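Local coordinates for protein polycyclic ketone monooxygenase (Myceliophthora thermophila, PDB 5MQ6) that uses FAD and NADPH to insert one oxygen atom beside the carbonyl of ketones, bulky polycyclic ones included, giving esters or lactones, at residues A[175-187]-A[197-211]. Numbering follows the deposited sequence.
Sequences DKALFRSNVKTIR and LEVTEGRGPGQQSRE. With FAD (flavin-adenine dinucleotide), chain B.
Over one face of the Arg180 guanidinium sits the carbonyl oxygen of Gly202, 3.1 Å above the plane and centred on it, while water 1 lies at the edge, in plane, accepting from NE and donating to Phe179 O and Glu201 OE2. This cluster stands at one end of an antiparallel beta hairpin, strands 181-189 and 194-201; the axes of 181-187 and 197-201 make 154° between their N-to-C directions. The Arg180 chain bends at chi3 (-65°), bringing NH2 to Glu201 OE2 in a salt bridge whose hydrogen bond is long and weak (3.4 Å), the two planes 72° apart; Asn68 is its strongest polar partner, through NH2, and NH1 bonds His64. Arg203 NH1 meets Glu201 OE2 and Arg210 NH1 meets OE1 in salt bridges of the same network, probably offsetting the approach of Arg180 to Arg203. Along the ladder, Asn182 and Thr200 exchange backbone bonds; then the register slips by one, a beta bulge, Lys184 N and Thr185 O bonding to Glu198 O and N. On one face Val183 CG1 meets Leu197 CD2 at 4.0 Å; the end of Lys184 reaches the face carrying Thr200, where NZ donates to Thr200 OG1 and forms a salt bridge with Glu211 OE1. Val183 also binds the FAD adenine through its backbone: N donates nearly straight to N1A at 3.0 Å, and O accepts from N6A at 3.1 Å.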
# COMPACT_ATOMS: atom_id res chain seq x y z
N ASP A 175 14.24 22.04 0.45
CA ASP A 175 13.62 23.36 0.41
C ASP A 175 12.52 23.33 -0.63
O ASP A 175 12.15 24.37 -1.10
CB ASP A 175 14.71 24.35 -0.07
CG ASP A 175 15.37 23.86 -1.44
OD1 ASP A 175 15.43 22.59 -1.69
OD2 ASP A 175 15.82 24.73 -2.26
N LYS A 176 12.04 22.16 -1.07
CA LYS A 176 10.92 22.10 -2.02
C LYS A 176 9.71 21.26 -1.53
O LYS A 176 8.96 20.68 -2.30
CB LYS A 176 11.49 21.55 -3.29
CG LYS A 176 12.59 22.46 -3.90
CD LYS A 176 13.12 21.82 -5.16
CE LYS A 176 14.01 22.79 -5.97
NZ LYS A 176 15.38 22.44 -5.81
N ALA A 177 9.56 21.23 -0.24
CA ALA A 177 8.53 20.49 0.43
C ALA A 177 7.76 21.28 1.47
O ALA A 177 8.28 22.03 2.23
CB ALA A 177 9.15 19.27 1.07
N LEU A 178 6.48 21.04 1.49
CA LEU A 178 5.60 21.57 2.44
C LEU A 178 5.00 20.40 3.24
O LEU A 178 4.21 19.60 2.73
CB LEU A 178 4.55 22.40 1.74
CG LEU A 178 3.39 22.85 2.59
CD1 LEU A 178 3.89 23.82 3.73
CD2 LEU A 178 2.34 23.44 1.69
N PHE A 179 5.35 20.33 4.51
CA PHE A 179 4.91 19.19 5.37
C PHE A 179 3.77 19.62 6.29
O PHE A 179 3.34 20.81 6.27
CB PHE A 179 6.12 18.64 6.17
CG PHE A 179 7.15 18.03 5.33
CD1 PHE A 179 6.85 16.91 4.58
CD2 PHE A 179 8.40 18.59 5.24
CE1 PHE A 179 7.81 16.33 3.75
CE2 PHE A 179 9.33 18.01 4.46
CZ PHE A 179 9.03 16.87 3.69
N ARG A 180 3.27 18.67 7.06
CA ARG A 180 2.15 18.89 7.96
C ARG A 180 0.92 19.40 7.24
O ARG A 180 0.03 20.00 7.88
CB ARG A 180 2.51 19.88 9.09
CG ARG A 180 3.77 19.48 9.85
CD ARG A 180 4.14 20.52 10.91
NE ARG A 180 4.50 21.80 10.32
CZ ARG A 180 4.79 22.90 11.00
NH1 ARG A 180 4.85 22.87 12.30
NH2 ARG A 180 5.09 24.03 10.39
N SER A 181 0.83 19.18 5.94
CA SER A 181 -0.22 19.80 5.18
C SER A 181 -1.21 18.81 4.56
O SER A 181 -0.82 17.95 3.77
CB SER A 181 0.42 20.69 4.14
OG SER A 181 1.12 21.71 4.75
N ASN A 182 -2.48 19.01 4.82
CA ASN A 182 -3.53 18.25 4.23
C ASN A 182 -4.10 18.94 3.04
O ASN A 182 -4.63 20.05 3.13
CB ASN A 182 -4.63 17.98 5.26
CG ASN A 182 -5.76 17.11 4.70
OD1 ASN A 182 -5.57 16.16 3.90
ND2 ASN A 182 -6.98 17.42 5.14
N VAL A 183 -4.07 18.26 1.91
CA VAL A 183 -4.73 18.75 0.69
C VAL A 183 -6.15 18.31 0.75
O VAL A 183 -6.41 17.14 1.00
CB VAL A 183 -4.06 18.19 -0.61
CG1 VAL A 183 -4.72 18.79 -1.82
CG2 VAL A 183 -2.56 18.48 -0.60
N LYS A 184 -7.09 19.22 0.47
CA LYS A 184 -8.55 18.89 0.51
C LYS A 184 -9.23 18.90 -0.85
O LYS A 184 -10.12 18.10 -1.10
CB LYS A 184 -9.31 19.91 1.41
CG LYS A 184 -8.94 19.77 2.87
CD LYS A 184 -8.53 21.05 3.56
CE LYS A 184 -9.70 21.86 4.10
NZ LYS A 184 -9.45 23.40 4.16
N THR A 185 -8.79 19.80 -1.73
CA THR A 185 -9.43 20.07 -2.99
C THR A 185 -8.38 20.37 -4.01
O THR A 185 -7.41 21.07 -3.71
CB THR A 185 -10.32 21.29 -2.82
OG1 THR A 185 -11.32 20.92 -1.89
CG2 THR A 185 -11.06 21.57 -3.97
N ILE A 186 -8.58 19.88 -5.22
CA ILE A 186 -7.72 20.19 -6.37
C ILE A 186 -8.70 20.59 -7.47
O ILE A 186 -9.58 19.83 -7.90
CB ILE A 186 -6.95 18.92 -6.69
CG1 ILE A 186 -6.15 18.47 -5.45
CG2 ILE A 186 -6.08 19.10 -7.90
CD1 ILE A 186 -5.43 17.16 -5.69
N ARG A 187 -8.57 21.83 -7.94
CA ARG A 187 -9.55 22.39 -8.82
C ARG A 187 -8.89 23.04 -10.01
O ARG A 187 -8.05 23.92 -9.84
CB ARG A 187 -10.32 23.44 -8.03
CG ARG A 187 -11.45 24.11 -8.80
CD ARG A 187 -12.31 25.12 -7.94
NE ARG A 187 -12.92 24.41 -6.79
CZ ARG A 187 -14.08 23.75 -6.82
NH1 ARG A 187 -14.85 23.67 -7.92
NH2 ARG A 187 -14.47 23.15 -5.74
N LEU A 197 -4.84 24.09 -5.46
CA LEU A 197 -5.00 23.21 -4.35
C LEU A 197 -5.38 24.00 -3.10
O LEU A 197 -4.73 24.99 -2.82
CB LEU A 197 -3.70 22.48 -4.11
CG LEU A 197 -3.32 21.32 -5.05
CD1 LEU A 197 -2.95 21.82 -6.43
CD2 LEU A 197 -2.20 20.50 -4.42
N GLU A 198 -6.38 23.50 -2.37
CA GLU A 198 -6.69 23.97 -1.04
C GLU A 198 -6.06 23.08 -0.05
O GLU A 198 -6.40 21.90 0.01
CB GLU A 198 -8.15 23.90 -0.73
CG GLU A 198 -8.97 24.83 -1.52
CD GLU A 198 -10.46 24.61 -1.31
OE1 GLU A 198 -10.91 23.77 -0.41
OE2 GLU A 198 -11.18 25.32 -2.06
N VAL A 199 -5.24 23.68 0.81
CA VAL A 199 -4.33 22.99 1.69
C VAL A 199 -4.45 23.63 3.10
O VAL A 199 -4.51 24.87 3.25
CB VAL A 199 -2.91 23.18 1.17
CG1 VAL A 199 -1.99 22.63 2.15
CG2 VAL A 199 -2.68 22.55 -0.22
N THR A 200 -4.42 22.79 4.12
CA THR A 200 -4.33 23.24 5.53
C THR A 200 -3.05 22.76 6.15
O THR A 200 -2.83 21.54 6.22
CB THR A 200 -5.48 22.64 6.36
OG1 THR A 200 -6.68 23.00 5.76
CG2 THR A 200 -5.54 23.25 7.75
N GLU A 201 -2.19 23.69 6.54
CA GLU A 201 -0.91 23.38 7.16
C GLU A 201 -1.02 23.51 8.69
O GLU A 201 -1.18 24.63 9.20
CB GLU A 201 0.17 24.30 6.64
CG GLU A 201 1.53 24.13 7.20
CD GLU A 201 2.48 25.33 7.17
OE1 GLU A 201 2.03 26.41 6.83
OE2 GLU A 201 3.71 25.13 7.51
N GLY A 202 -0.85 22.36 9.37
CA GLY A 202 -0.61 22.29 10.80
C GLY A 202 0.59 23.05 11.24
O GLY A 202 1.62 23.01 10.58
N ARG A 203 0.47 23.78 12.34
CA ARG A 203 1.63 24.51 12.90
C ARG A 203 2.00 24.13 14.32
O ARG A 203 2.85 24.77 14.94
CB ARG A 203 1.39 26.01 12.82
CG ARG A 203 0.94 26.49 11.42
CD ARG A 203 2.11 26.54 10.50
NE ARG A 203 3.15 27.48 10.96
CZ ARG A 203 4.30 27.72 10.37
NH1 ARG A 203 4.69 27.14 9.25
NH2 ARG A 203 5.12 28.60 10.90
N GLY A 204 1.38 23.11 14.84
CA GLY A 204 1.84 22.58 16.14
C GLY A 204 0.81 22.89 17.21
O GLY A 204 -0.19 23.59 16.97
N PRO A 205 1.04 22.36 18.42
CA PRO A 205 -0.01 22.43 19.43
C PRO A 205 -0.25 23.89 19.88
O PRO A 205 0.71 24.69 19.95
CB PRO A 205 0.52 21.52 20.56
CG PRO A 205 1.77 20.84 20.03
CD PRO A 205 2.28 21.74 18.94
N GLY A 206 -1.54 24.22 20.12
CA GLY A 206 -1.98 25.62 20.41
C GLY A 206 -1.56 26.71 19.40
O GLY A 206 -1.43 27.87 19.79
N GLN A 207 -1.30 26.36 18.13
CA GLN A 207 -0.98 27.34 17.09
C GLN A 207 -2.09 27.28 16.12
O GLN A 207 -2.74 26.29 16.04
CB GLN A 207 0.27 26.97 16.28
CG GLN A 207 1.54 26.95 17.04
CD GLN A 207 1.76 28.28 17.69
OE1 GLN A 207 2.28 29.21 17.08
NE2 GLN A 207 1.31 28.40 18.93
N GLN A 208 -2.33 28.31 15.36
CA GLN A 208 -3.39 28.22 14.42
C GLN A 208 -2.79 27.57 13.14
O GLN A 208 -1.67 27.89 12.78
CB GLN A 208 -3.93 29.61 14.17
CG GLN A 208 -5.33 29.62 13.63
CD GLN A 208 -5.67 31.00 13.02
OE1 GLN A 208 -4.79 31.85 12.81
NE2 GLN A 208 -6.93 31.21 12.73
N SER A 209 -3.54 26.65 12.53
CA SER A 209 -3.29 26.12 11.19
C SER A 209 -3.36 27.24 10.15
O SER A 209 -4.00 28.22 10.39
CB SER A 209 -4.42 25.16 10.89
OG SER A 209 -4.11 24.01 11.65
N ARG A 210 -2.68 27.10 9.03
CA ARG A 210 -2.65 28.11 7.93
C ARG A 210 -3.43 27.52 6.76
O ARG A 210 -3.24 26.35 6.42
CB ARG A 210 -1.22 28.35 7.55
CG ARG A 210 -0.48 29.07 8.66
CD ARG A 210 0.98 29.17 8.38
NE ARG A 210 1.19 30.20 7.37
CZ ARG A 210 1.74 30.08 6.16
NH1 ARG A 210 2.20 28.93 5.73
NH2 ARG A 210 1.83 31.19 5.38
N GLU A 211 -4.40 28.24 6.24
CA GLU A 211 -5.10 27.85 5.08
C GLU A 211 -4.30 28.42 3.92
O GLU A 211 -3.96 29.63 3.93
CB GLU A 211 -6.48 28.41 5.10
CG GLU A 211 -7.28 27.77 6.22
CD GLU A 211 -7.62 26.31 5.98
OE1 GLU A 211 -8.01 25.91 4.89
OE2 GLU A 211 -7.49 25.56 6.92
PA FAD B . 3.11 6.62 0.85
O1A FAD B . 1.84 6.18 1.49
O2A FAD B . 4.45 6.06 1.30
O5B FAD B . 3.20 8.22 0.96
C5B FAD B . 2.11 9.00 0.63
C4B FAD B . 2.06 10.19 1.57
O4B FAD B . 1.06 11.08 1.05
C3B FAD B . 1.68 9.88 3.01
O3B FAD B . 2.52 10.57 3.89
C2B FAD B . 0.27 10.39 3.12
O2B FAD B . -0.06 10.80 4.43
C1B FAD B . 0.30 11.54 2.14
N9A FAD B . -1.02 11.94 1.70
C8A FAD B . -1.99 11.13 1.18
N7A FAD B . -3.06 11.87 0.95
C5A FAD B . -2.84 13.15 1.31
C6A FAD B . -3.62 14.40 1.26
N6A FAD B . -4.86 14.51 0.85
N1A FAD B . -2.95 15.45 1.67
C2A FAD B . -1.68 15.40 2.14
N3A FAD B . -0.90 14.35 2.23
C4A FAD B . -1.49 13.17 1.84
N1 FAD B . 5.13 -2.26 0.08
C2 FAD B . 6.10 -3.04 -0.52
O2 FAD B . 6.15 -3.13 -1.74
N3 FAD B . 6.99 -3.70 0.23
C4 FAD B . 6.95 -3.61 1.57
O4 FAD B . 7.80 -4.24 2.19
C4X FAD B . 5.96 -2.81 2.30
N5 FAD B . 5.87 -2.71 3.67
C5X FAD B . 4.89 -1.93 4.20
C6 FAD B . 4.76 -1.81 5.67
C7 FAD B . 3.66 -0.94 6.14
C7M FAD B . 3.43 -0.74 7.62
C8 FAD B . 2.73 -0.24 5.22
C8M FAD B . 1.60 0.67 5.70
C9 FAD B . 2.88 -0.38 3.85
C9A FAD B . 3.92 -1.20 3.32
N10 FAD B . 4.01 -1.32 1.92
C10 FAD B . 5.04 -2.11 1.40
C1' FAD B . 3.14 -0.57 0.99
C2' FAD B . 3.73 0.90 0.93
O2' FAD B . 2.68 1.84 1.19
C3' FAD B . 4.48 1.24 -0.40
O3' FAD B . 5.57 0.33 -0.58
C4' FAD B . 5.17 2.62 -0.49
O4' FAD B . 5.89 3.06 0.75
C5' FAD B . 4.15 3.69 -0.94
O5' FAD B . 4.92 4.85 -1.40
P FAD B . 3.97 6.09 -1.83
O1P FAD B . 4.93 7.34 -1.80
O2P FAD B . 3.21 5.64 -3.08
O3P FAD B . 2.80 6.19 -0.67
O HOH W 1 4.93 22.79 7.57